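PDB 3HE3: UDP-galactopyranose mutase from Deinococcus radiodurans, which probably catalyses, with bound FAD, the interconversion of UDP-galactopyranose and UDP-galactofuranose, a flavin-dependent ring contraction. Local coordinates for residues E[111-116]-E[173-178]; E[116-121]-E[129-134]; E[180-185]-E[302-307]. One frame throughout, in Å; residues are numbered along the deposited sequence.

Contact 1: residues E[111-116]-E[173-178]. With UDP (uridine-5'-diphosphate), chain S.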
loop_
_atom_site.group_PDB
_atom_site.type_symbol
_atom_site.label_atom_id
_atom_site.label_comp_id
_atom_site.label_asym_id
_atom_site.label_seq_id
_atom_site.Cartn_x
_atom_site.Cartn_y
_atom_site.Cartn_z
ATOM N N VAL E 111 21.935 10.922 16.093
ATOM C CA VAL E 111 21.955 9.714 16.905
ATOM C C VAL E 111 22.676 9.921 18.237
ATOM O O VAL E 111 23.759 10.500 18.290
ATOM C CB VAL E 111 22.607 8.550 16.138
ATOM C CG1 VAL E 111 22.769 7.337 17.041
ATOM C CG2 VAL E 111 21.780 8.206 14.898
ATOM N N LEU E 112 22.053 9.453 19.314
ATOM C CA LEU E 112 22.672 9.448 20.633
ATOM C C LEU E 112 23.075 8.026 21.005
ATOM O O LEU E 112 22.380 7.067 20.674
ATOM C CB LEU E 112 21.706 9.999 21.677
ATOM C CG LEU E 112 21.839 11.459 22.106
ATOM C CD1 LEU E 112 22.773 12.228 21.192
ATOM C CD2 LEU E 112 20.459 12.091 22.111
ATOM N N ALA E 113 24.207 7.894 21.684
ATOM C CA ALA E 113 24.673 6.594 22.148
ATOM C C ALA E 113 24.599 6.531 23.666
ATOM O O ALA E 113 25.100 7.419 24.362
ATOM C CB ALA E 113 26.092 6.341 21.682
ATOM N N SER E 114 23.960 5.480 24.172
ATOM C CA SER E 114 23.852 5.277 25.609
ATOM C C SER E 114 25.163 4.715 26.149
ATOM O O SER E 114 25.480 3.545 25.959
ATOM C CB SER E 114 22.687 4.344 25.933
ATOM O OG SER E 114 22.424 4.321 27.325
ATOM N N VAL E 115 25.930 5.567 26.813
ATOM C CA VAL E 115 27.231 5.175 27.328
ATOM C C VAL E 115 27.415 5.738 28.730
ATOM O O VAL E 115 27.277 6.945 28.942
ATOM C CB VAL E 115 28.368 5.687 26.418
ATOM C CG1 VAL E 115 29.717 5.427 27.051
ATOM C CG2 VAL E 115 28.278 5.042 25.045
ATOM N N ASP E 116 27.723 4.863 29.683
ATOM C CA ASP E 116 27.913 5.275 31.066
ATOM C C ASP E 116 26.694 6.021 31.584
ATOM O O ASP E 116 26.826 7.012 32.302
ATOM C CB ASP E 116 29.158 6.154 31.198
ATOM C CG ASP E 116 30.439 5.346 31.236
ATOM O OD1 ASP E 116 30.358 4.103 31.118
ATOM O OD2 ASP E 116 31.523 5.951 31.388
ATOM N N ASN E 173 36.643 0.904 23.143
ATOM C CA ASN E 173 35.902 -0.039 23.968
ATOM C C ASN E 173 34.493 0.455 24.297
ATOM O O ASN E 173 33.538 -0.325 24.334
ATOM C CB ASN E 173 36.675 -0.336 25.253
ATOM C CG ASN E 173 37.974 -1.080 24.992
ATOM O OD1 ASN E 173 38.080 -1.853 24.036
ATOM N ND2 ASN E 173 38.969 -0.853 25.844
ATOM N N LYS E 174 34.365 1.755 24.522
ATOM C CA LYS E 174 33.092 2.321 24.944
ATOM C C LYS E 174 32.076 2.450 23.813
ATOM O O LYS E 174 30.885 2.243 24.027
ATOM C CB LYS E 174 33.307 3.675 25.625
ATOM C CG LYS E 174 34.093 3.576 26.925
ATOM C CD LYS E 174 33.866 4.789 27.808
ATOM C CE LYS E 174 34.215 4.486 29.259
ATOM N NZ LYS E 174 35.683 4.459 29.489
ATOM N N PHE E 175 32.540 2.783 22.613
ATOM C CA PHE E 175 31.617 3.094 21.525
ATOM C C PHE E 175 31.571 2.049 20.411
ATOM O O PHE E 175 30.529 1.852 19.791
ATOM C CB PHE E 175 31.925 4.479 20.934
ATOM C CG PHE E 175 31.619 5.622 21.864
ATOM C CD1 PHE E 175 32.531 6.017 22.830
ATOM C CD2 PHE E 175 30.418 6.300 21.770
ATOM C CE1 PHE E 175 32.251 7.066 23.687
ATOM C CE2 PHE E 175 30.132 7.349 22.621
ATOM C CZ PHE E 175 31.051 7.734 23.581
ATOM N N PHE E 176 32.690 1.377 20.158
ATOM C CA PHE E 176 32.802 0.562 18.949
ATOM C C PHE E 176 32.888 -0.945 19.163
ATOM O O PHE E 176 32.240 -1.707 18.448
ATOM C CB PHE E 176 33.967 1.046 18.081
ATOM C CG PHE E 176 33.670 2.310 17.335
ATOM C CD1 PHE E 176 33.004 2.267 16.121
ATOM C CD2 PHE E 176 34.039 3.540 17.851
ATOM C CE1 PHE E 176 32.715 3.429 15.431
ATOM C CE2 PHE E 176 33.755 4.707 17.164
ATOM C CZ PHE E 176 33.091 4.651 15.952
ATOM N N ARG E 177 33.686 -1.382 20.130
ATOM C CA ARG E 177 33.922 -2.814 20.290
ATOM C C ARG E 177 32.656 -3.609 20.608
ATOM O O ARG E 177 32.378 -4.627 19.973
ATOM C CB ARG E 177 34.975 -3.083 21.361
ATOM C CG ARG E 177 35.398 -4.536 21.406
ATOM C CD ARG E 177 36.431 -4.781 22.473
ATOM N NE ARG E 177 35.963 -4.355 23.786
ATOM C CZ ARG E 177 36.340 -4.920 24.928
ATOM N NH1 ARG E 177 37.186 -5.942 24.909
ATOM N NH2 ARG E 177 35.867 -4.470 26.084
ATOM N N GLY E 178 31.897 -3.142 21.594
ATOM C CA GLY E 178 30.700 -3.838 22.025
ATOM C C GLY E 178 29.608 -3.833 20.976
ATOM O O GLY E 178 29.019 -4.872 20.669
HETATM N N1 UDP S . 29.401 1.363 15.002
HETATM C C2 UDP S . 29.766 1.234 16.329
HETATM N N3 UDP S . 29.168 2.017 17.294
HETATM C C4 UDP S . 28.199 2.935 16.941
HETATM C C5 UDP S . 27.835 3.062 15.603
HETATM C C6 UDP S . 28.509 2.330 14.631
HETATM O O2 UDP S . 30.627 0.419 16.656
HETATM O O4 UDP S . 27.665 3.633 17.808
HETATM C "C1'" UDP S . 30.053 0.516 13.987
HETATM C "C2'" UDP S . 29.295 -0.793 13.880
HETATM O "O2'" UDP S . 30.203 -1.856 13.707
HETATM C "C3'" UDP S . 28.452 -0.616 12.635
HETATM C "C4'" UDP S . 29.293 0.324 11.793
HETATM O "O4'" UDP S . 29.990 1.137 12.716
HETATM O "O3'" UDP S . 28.239 -1.847 11.989
HETATM C "C5'" UDP S . 28.461 1.170 10.836
HETATM O "O5'" UDP S . 27.356 1.732 11.504
HETATM P PA UDP S . 26.141 2.327 10.634
HETATM O O1A UDP S . 26.662 3.341 9.686
HETATM O O2A UDP S . 25.088 2.908 11.499
HETATM O O3A UDP S . 25.620 1.059 9.789
HETATM P PB UDP S . 24.068 0.645 9.694
HETATM O O1B UDP S . 23.747 -0.325 10.762
HETATM O O2B UDP S . 23.803 0.051 8.363
HETATM O O3B UDP S . 23.230 1.849 9.870
#
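With CG2 of V115 set beside its own backbone N and opposite the carbonyl carbon, while CG1 takes the place anti to N, one methyl is presented to the ring of F175. In F175 it is CG that lies beside the backbone N, opposite the carbonyl carbon (chi1 -69°), and the two side chains meet at about a right angle. V115 CG2 lies over one face, displaced toward the rim, in a CH-pi contact 4.2 Å from the ring centroid and 24° off the normal. A beta-branched valine suits a buried strand position and offers CG2 to the ring face; the small A113 lets CE2 of F175 come to 4.3 Å from its CB.

While the ring of F175 is turned to the strand, its carbonyl serves the ligand: uracil N3 of UDP donates to F175 O at 2.8 Å, at an N-H...O angle of 160°. The aliphatic part of K174 passes D116, CE standing 3.7 Å from OD2, but its amine forms a salt bridge with D170.

The short segments 111-115 and 173-178 run nearly perpendicular; strand 111-115 itself lies between strands 118-122 and 294-296 in the mixed sheet, and L132 of helix 126-133 packs against V115, K174 and F175.

Contact 2: residues E[116-121]-E[129-134]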
loop_
_atom_site.group_PDB
_atom_site.type_symbol
_atom_site.label_atom_id
_atom_site.label_comp_id
_atom_site.label_asym_id
_atom_site.label_seq_id
_atom_site.Cartn_x
_atom_site.Cartn_y
_atom_site.Cartn_z
ATOM N N ASP E 116 27.723 4.863 29.683
ATOM C CA ASP E 116 27.913 5.275 31.066
ATOM C C ASP E 116 26.694 6.021 31.584
ATOM O O ASP E 116 26.826 7.012 32.302
ATOM C CB ASP E 116 29.158 6.154 31.198
ATOM C CG ASP E 116 30.439 5.346 31.236
ATOM O OD1 ASP E 116 30.358 4.103 31.118
ATOM O OD2 ASP E 116 31.523 5.951 31.388
ATOM N N GLY E 117 25.510 5.548 31.205
ATOM C CA GLY E 117 24.268 6.138 31.671
ATOM C C GLY E 117 23.998 7.527 31.122
ATOM O O GLY E 117 23.165 8.264 31.653
ATOM N N GLN E 118 24.710 7.893 30.064
ATOM C CA GLN E 118 24.468 9.165 29.400
ATOM C C GLN E 118 24.114 8.930 27.943
ATOM O O GLN E 118 24.398 7.870 27.385
ATOM C CB GLN E 118 25.697 10.069 29.483
ATOM C CG GLN E 118 26.205 10.316 30.887
ATOM C CD GLN E 118 27.586 10.945 30.894
ATOM O OE1 GLN E 118 28.540 10.369 31.423
ATOM N NE2 GLN E 118 27.702 12.128 30.296
ATOM N N LEU E 119 23.485 9.924 27.332
ATOM C CA LEU E 119 23.252 9.899 25.900
ATOM C C LEU E 119 24.232 10.866 25.259
ATOM O O LEU E 119 24.055 12.080 25.338
ATOM C CB LEU E 119 21.804 10.283 25.583
ATOM C CG LEU E 119 20.751 9.323 26.145
ATOM C CD1 LEU E 119 19.338 9.806 25.849
ATOM C CD2 LEU E 119 20.964 7.920 25.602
ATOM N N LEU E 120 25.285 10.328 24.652
ATOM C CA LEU E 120 26.311 11.167 24.042
ATOM C C LEU E 120 26.227 11.143 22.522
ATOM O O LEU E 120 25.736 10.182 21.935
ATOM C CB LEU E 120 27.708 10.733 24.486
ATOM C CG LEU E 120 28.166 10.953 25.933
ATOM C CD1 LEU E 120 27.402 12.086 26.602
ATOM C CD2 LEU E 120 28.079 9.668 26.741
ATOM N N PRO E 121 26.711 12.208 21.871
ATOM C CA PRO E 121 26.719 12.226 20.407
ATOM C C PRO E 121 27.614 11.139 19.822
ATOM O O PRO E 121 28.707 10.869 20.334
ATOM C CB PRO E 121 27.288 13.609 20.076
ATOM C CG PRO E 121 27.002 14.430 21.277
ATOM C CD PRO E 121 27.128 13.498 22.441
ATOM N N VAL E 129 33.619 13.871 24.121
ATOM C CA VAL E 129 34.794 13.777 24.977
ATOM C C VAL E 129 34.618 14.575 26.266
ATOM O O VAL E 129 34.813 14.049 27.361
ATOM C CB VAL E 129 36.066 14.268 24.257
ATOM C CG1 VAL E 129 37.276 14.107 25.161
ATOM C CG2 VAL E 129 36.267 13.508 22.958
ATOM N N ASN E 130 34.249 15.846 26.137
ATOM C CA ASN E 130 34.115 16.712 27.305
ATOM C C ASN E 130 33.041 16.231 28.272
ATOM O O ASN E 130 33.206 16.315 29.490
ATOM C CB ASN E 130 33.829 18.154 26.883
ATOM C CG ASN E 130 35.061 18.864 26.357
ATOM O OD1 ASN E 130 36.191 18.514 26.701
ATOM N ND2 ASN E 130 34.848 19.880 25.526
ATOM N N ARG E 131 31.936 15.739 27.720
ATOM C CA ARG E 131 30.819 15.261 28.527
ATOM C C ARG E 131 31.144 13.923 29.184
ATOM O O ARG E 131 30.772 13.681 30.333
ATOM C CB ARG E 131 29.544 15.147 27.682
ATOM C CG ARG E 131 28.938 16.493 27.278
ATOM C CD ARG E 131 27.556 16.327 26.673
ATOM N NE ARG E 131 26.714 15.457 27.492
ATOM C CZ ARG E 131 25.549 14.944 27.100
ATOM N NH1 ARG E 131 25.069 15.209 25.891
ATOM N NH2 ARG E 131 24.867 14.157 27.925
ATOM N N LEU E 132 31.852 13.065 28.455
ATOM C CA LEU E 132 32.220 11.742 28.957
ATOM C C LEU E 132 33.196 11.801 30.137
ATOM O O LEU E 132 33.030 11.089 31.130
ATOM C CB LEU E 132 32.818 10.890 27.832
ATOM C CG LEU E 132 32.994 9.402 28.142
ATOM C CD1 LEU E 132 31.645 8.764 28.420
ATOM C CD2 LEU E 132 33.702 8.683 27.006
ATOM N N TYR E 133 34.209 12.655 30.025
ATOM C CA TYR E 133 35.280 12.712 31.016
ATOM C C TYR E 133 35.182 13.917 31.928
ATOM O O TYR E 133 35.952 14.039 32.875
ATOM C CB TYR E 133 36.646 12.716 30.329
ATOM C CG TYR E 133 36.937 11.462 29.544
ATOM C CD1 TYR E 133 36.912 10.217 30.160
ATOM C CD2 TYR E 133 37.250 11.519 28.194
ATOM C CE1 TYR E 133 37.178 9.068 29.454
ATOM C CE2 TYR E 133 37.518 10.372 27.479
ATOM C CZ TYR E 133 37.484 9.149 28.115
ATOM O OH TYR E 133 37.749 7.997 27.411
ATOM N N GLY E 134 34.245 14.815 31.642
ATOM C CA GLY E 134 34.110 16.029 32.426
ATOM C C GLY E 134 35.230 17.012 32.145
ATOM O O GLY E 134 35.735 17.672 33.054
#
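A beta hairpin followed by a helix frames this contact: strands 111-115 and 118-122 are antiparallel neighbours joined by a tight turn, and the chain then folds back as helix 126-133, whose segment 129-133 runs roughly antiparallel to segment 118-121 of the second strand (157° between the short axes, 8.8 Å apart at their closest).

R131 points from the helix toward the strand and does much of the covering. Its chain bends at chi3 (48°), which lays the guanidinium flat against a leucine: CD1 of L120 sits over the centre of one face, 3.4 Å from CZ of R131. Arginine suits this exposed position beside an apolar side chain, since the flat, weakly hydrated faces of its planar group accept a methyl. The carbonyl O of L119 lies 3.3 Å from NH1 of R131.

L120 uses its two methyls differently, CD1 on the guanidinium and CD2 on L132. L120 CD2 approaches CD1 of L132 to 4.0 Å, the two leucines crossing at about a right angle, and the same L132 methyl comes near D116 OD2 at the turn. L132 also touches L171, so that it joins the hairpin to helix 169-184.

Q118 supplies the polar link. A long amide is well fitted to span from an edge strand to the last turn of a helix, where carbonyls generally run out of in-helix donors: extended beyond CG, Q118 donates from NE2 to R131 O in a weak but nearly straight hydrogen bond, 3.4 Å long with an N-H...O angle of 176°.

Contact 3: residues E[180-185]-E[302-307]. With UDP (uridine-5'-diphosphate), chain S.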
loop_
_atom_site.group_PDB
_atom_site.type_symbol
_atom_site.label_atom_id
_atom_site.label_comp_id
_atom_site.label_asym_id
_atom_site.label_seq_id
_atom_site.Cartn_x
_atom_site.Cartn_y
_atom_site.Cartn_z
ATOM N N THR E 180 29.883 -3.408 17.769
ATOM C CA THR E 180 30.322 -4.207 16.632
ATOM C C THR E 180 30.153 -5.705 16.871
ATOM O O THR E 180 29.636 -6.424 16.010
ATOM C CB THR E 180 31.787 -3.919 16.275
ATOM O OG1 THR E 180 31.966 -2.510 16.094
ATOM C CG2 THR E 180 32.171 -4.646 14.998
ATOM N N ARG E 181 30.594 -6.171 18.038
ATOM C CA ARG E 181 30.469 -7.580 18.391
ATOM C C ARG E 181 29.009 -8.002 18.436
ATOM O O ARG E 181 28.666 -9.114 18.049
ATOM C CB ARG E 181 31.126 -7.870 19.739
ATOM C CG ARG E 181 32.644 -7.884 19.712
ATOM C CD ARG E 181 33.200 -8.244 21.080
ATOM N NE ARG E 181 34.653 -8.147 21.123
ATOM C CZ ARG E 181 35.375 -8.243 22.234
ATOM N NH1 ARG E 181 34.777 -8.442 23.400
ATOM N NH2 ARG E 181 36.696 -8.140 22.180
ATOM N N LYS E 182 28.153 -7.106 18.918
ATOM C CA LYS E 182 26.728 -7.387 19.001
ATOM C C LYS E 182 26.090 -7.364 17.612
ATOM O O LYS E 182 25.257 -8.210 17.286
ATOM C CB LYS E 182 26.033 -6.395 19.943
ATOM C CG LYS E 182 24.548 -6.662 20.123
ATOM C CD LYS E 182 23.999 -6.007 21.380
ATOM C CE LYS E 182 24.256 -4.507 21.400
ATOM N NZ LYS E 182 23.655 -3.862 22.599
ATOM N N GLN E 183 26.502 -6.402 16.791
ATOM C CA GLN E 183 25.912 -6.213 15.469
ATOM C C GLN E 183 26.345 -7.273 14.453
ATOM O O GLN E 183 25.527 -7.768 13.673
ATOM C CB GLN E 183 26.228 -4.807 14.943
ATOM C CG GLN E 183 26.029 -4.631 13.442
ATOM C CD GLN E 183 24.579 -4.771 12.999
ATOM O OE1 GLN E 183 23.708 -5.187 13.768
ATOM N NE2 GLN E 183 24.316 -4.423 11.745
ATOM N N TRP E 184 27.626 -7.628 14.474
ATOM C CA TRP E 184 28.185 -8.518 13.460
ATOM C C TRP E 184 28.391 -9.956 13.936
ATOM O O TRP E 184 28.315 -10.892 13.145
ATOM C CB TRP E 184 29.505 -7.952 12.934
ATOM C CG TRP E 184 29.346 -6.656 12.206
ATOM C CD1 TRP E 184 29.588 -5.403 12.691
ATOM C CD2 TRP E 184 28.898 -6.484 10.854
ATOM N NE1 TRP E 184 29.325 -4.463 11.722
ATOM C CE2 TRP E 184 28.899 -5.100 10.591
ATOM C CE3 TRP E 184 28.501 -7.365 9.849
ATOM C CZ2 TRP E 184 28.516 -4.581 9.356
ATOM C CZ3 TRP E 184 28.120 -6.846 8.625
ATOM C CH2 TRP E 184 28.130 -5.468 8.389
ATOM N N GLY E 185 28.648 -10.126 15.226
ATOM C CA GLY E 185 28.980 -11.432 15.762
ATOM C C GLY E 185 30.471 -11.681 15.644
ATOM O O GLY E 185 30.959 -12.770 15.938
ATOM N N ALA E 302 20.126 -6.524 24.276
ATOM C CA ALA E 302 20.282 -7.437 23.150
ATOM C C ALA E 302 20.145 -6.698 21.829
ATOM O O ALA E 302 20.734 -7.086 20.820
ATOM C CB ALA E 302 19.258 -8.564 23.230
ATOM N N TYR E 303 19.359 -5.627 21.837
ATOM C CA TYR E 303 19.182 -4.826 20.636
ATOM C C TYR E 303 20.348 -3.852 20.472
ATOM O O TYR E 303 21.048 -3.540 21.437
ATOM C CB TYR E 303 17.838 -4.092 20.660
ATOM C CG TYR E 303 17.498 -3.426 21.980
ATOM C CD1 TYR E 303 18.037 -2.191 22.313
ATOM C CD2 TYR E 303 16.623 -4.024 22.880
ATOM C CE1 TYR E 303 17.726 -1.574 23.507
ATOM C CE2 TYR E 303 16.306 -3.411 24.082
ATOM C CZ TYR E 303 16.860 -2.187 24.388
ATOM O OH TYR E 303 16.554 -1.570 25.581
ATOM N N THR E 304 20.569 -3.395 19.244
ATOM C CA THR E 304 21.655 -2.468 18.961
ATOM C C THR E 304 21.184 -1.037 19.131
ATOM O O THR E 304 21.967 -0.159 19.485
ATOM C CB THR E 304 22.183 -2.639 17.530
ATOM O OG1 THR E 304 21.078 -2.732 16.622
ATOM C CG2 THR E 304 23.025 -3.896 17.419
ATOM N N ARG E 305 19.896 -0.810 18.889
ATOM C CA ARG E 305 19.363 0.543 18.864
ATOM C C ARG E 305 17.841 0.583 18.801
ATOM O O ARG E 305 17.197 -0.388 18.401
ATOM C CB ARG E 305 19.923 1.279 17.655
ATOM C CG ARG E 305 19.719 0.517 16.362
ATOM C CD ARG E 305 20.460 1.168 15.221
ATOM N NE ARG E 305 20.126 0.551 13.944
ATOM C CZ ARG E 305 20.699 0.874 12.791
ATOM N NH1 ARG E 305 21.640 1.809 12.756
ATOM N NH2 ARG E 305 20.335 0.259 11.673
ATOM N N VAL E 306 17.285 1.724 19.200
ATOM C CA VAL E 306 15.860 1.999 19.088
ATOM C C VAL E 306 15.685 3.209 18.191
ATOM O O VAL E 306 16.428 4.183 18.304
ATOM C CB VAL E 306 15.241 2.386 20.441
ATOM C CG1 VAL E 306 13.776 1.969 20.493
ATOM C CG2 VAL E 306 16.034 1.798 21.587
ATOM N N SER E 307 14.692 3.156 17.313
ATOM C CA SER E 307 14.394 4.284 16.446
ATOM C C SER E 307 12.952 4.733 16.631
ATOM O O SER E 307 12.063 3.907 16.851
ATOM C CB SER E 307 14.651 3.919 14.983
ATOM O OG SER E 307 16.034 3.743 14.739
HETATM N N1 UDP S . 29.401 1.363 15.002
HETATM C C2 UDP S . 29.766 1.234 16.329
HETATM N N3 UDP S . 29.168 2.017 17.294
HETATM C C4 UDP S . 28.199 2.935 16.941
HETATM C C5 UDP S . 27.835 3.062 15.603
HETATM C C6 UDP S . 28.509 2.330 14.631
HETATM O O2 UDP S . 30.627 0.419 16.656
HETATM O O4 UDP S . 27.665 3.633 17.808
HETATM C "C1'" UDP S . 30.053 0.516 13.987
HETATM C "C2'" UDP S . 29.295 -0.793 13.880
HETATM O "O2'" UDP S . 30.203 -1.856 13.707
HETATM C "C3'" UDP S . 28.452 -0.616 12.635
HETATM C "C4'" UDP S . 29.293 0.324 11.793
HETATM O "O4'" UDP S . 29.990 1.137 12.716
HETATM O "O3'" UDP S . 28.239 -1.847 11.989
HETATM C "C5'" UDP S . 28.461 1.170 10.836
HETATM O "O5'" UDP S . 27.356 1.732 11.504
HETATM P PA UDP S . 26.141 2.327 10.634
HETATM O O1A UDP S . 26.662 3.341 9.686
HETATM O O2A UDP S . 25.088 2.908 11.499
HETATM O O3A UDP S . 25.620 1.059 9.789
HETATM P PB UDP S . 24.068 0.645 9.694
HETATM O O1B UDP S . 23.747 -0.325 10.762
HETATM O O2B UDP S . 23.803 0.051 8.363
HETATM O O3B UDP S . 23.230 1.849 9.870
HETATM O O HOH W 1 21.285 -2.924 14.009
#
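Two elements that line the UDP pocket are joined by this contact, the C-terminal end of helix 169-184 and the start of strand 305-308 with the loop before it.

K182 makes the direct link. Its first torsion sends CG anti to the backbone N (chi1 -178°), and a bend at chi3 brings the amine NZ to Y303 O, which it meets at 2.9 Å from a position tilted 34° out of the carbonyl plane. The same NZ is hydrogen-bonded to Y297 O and Y301 O, so three carbonyls grip one ammonium group. A long, flexible, cationic side chain suits the place, since it can reach several carbonyls. On the way K182 CD passes A302 O at 3.5 Å, and the chain slides past T304 in the opposite direction, K182 CG lying 4.2 Å from T304 CG2.

T304 also turns its methyl to the next helix residue: CG2 is 3.9 Å from Q183 OE1. A water 2.6 Å from T304 OG1 donates a weak bond to Q183 OE1 and thereby bridges the two segments.

On the ligand side, the ribose hydroxyls are read by the helix. O2' of UDP donates to T180 OG1 at 3.0 Å. The indole NE1 of W184 donates to UDP O3' at 2.8 Å, and more weakly to the neighbouring ribose hydroxyl. The strand supplies charge: R305, extended from CG to NE, reaches the terminal phosphate edge-on, NH1 to UDP O3B at 3.3 Å, which suits an anion; E325 pairs with its NE and probably steadies it.

Strand 305-308 runs between strands 294-296 and 320-336 in the mixed sheet, P327 and Y335 of the latter touch Q183, and Y179 of the helix touches both T304 and R305.

Overall arrangement
Contacts 1 and 3 share helix 169-184 and the same UDP, the first at the uracil and the second at the ribose and diphosphate, while contact 2 lies farther out, at the edge of the mixed sheet. All three reach that sheet. Contact 1 is buried and mainly apolar, aromatic against methyl; contact 3 is partly buried and relies on a lysine, a water and ligand bonds; contact 2 lies at the surface, where an arginine face and a weak amide bond supplement leucine packing. Contacts 1 and 2 meet through neighbouring strands, share D116, and are joined by a probable A113 N to L120 O hydrogen bond; contacts 2 and 3 do not touch.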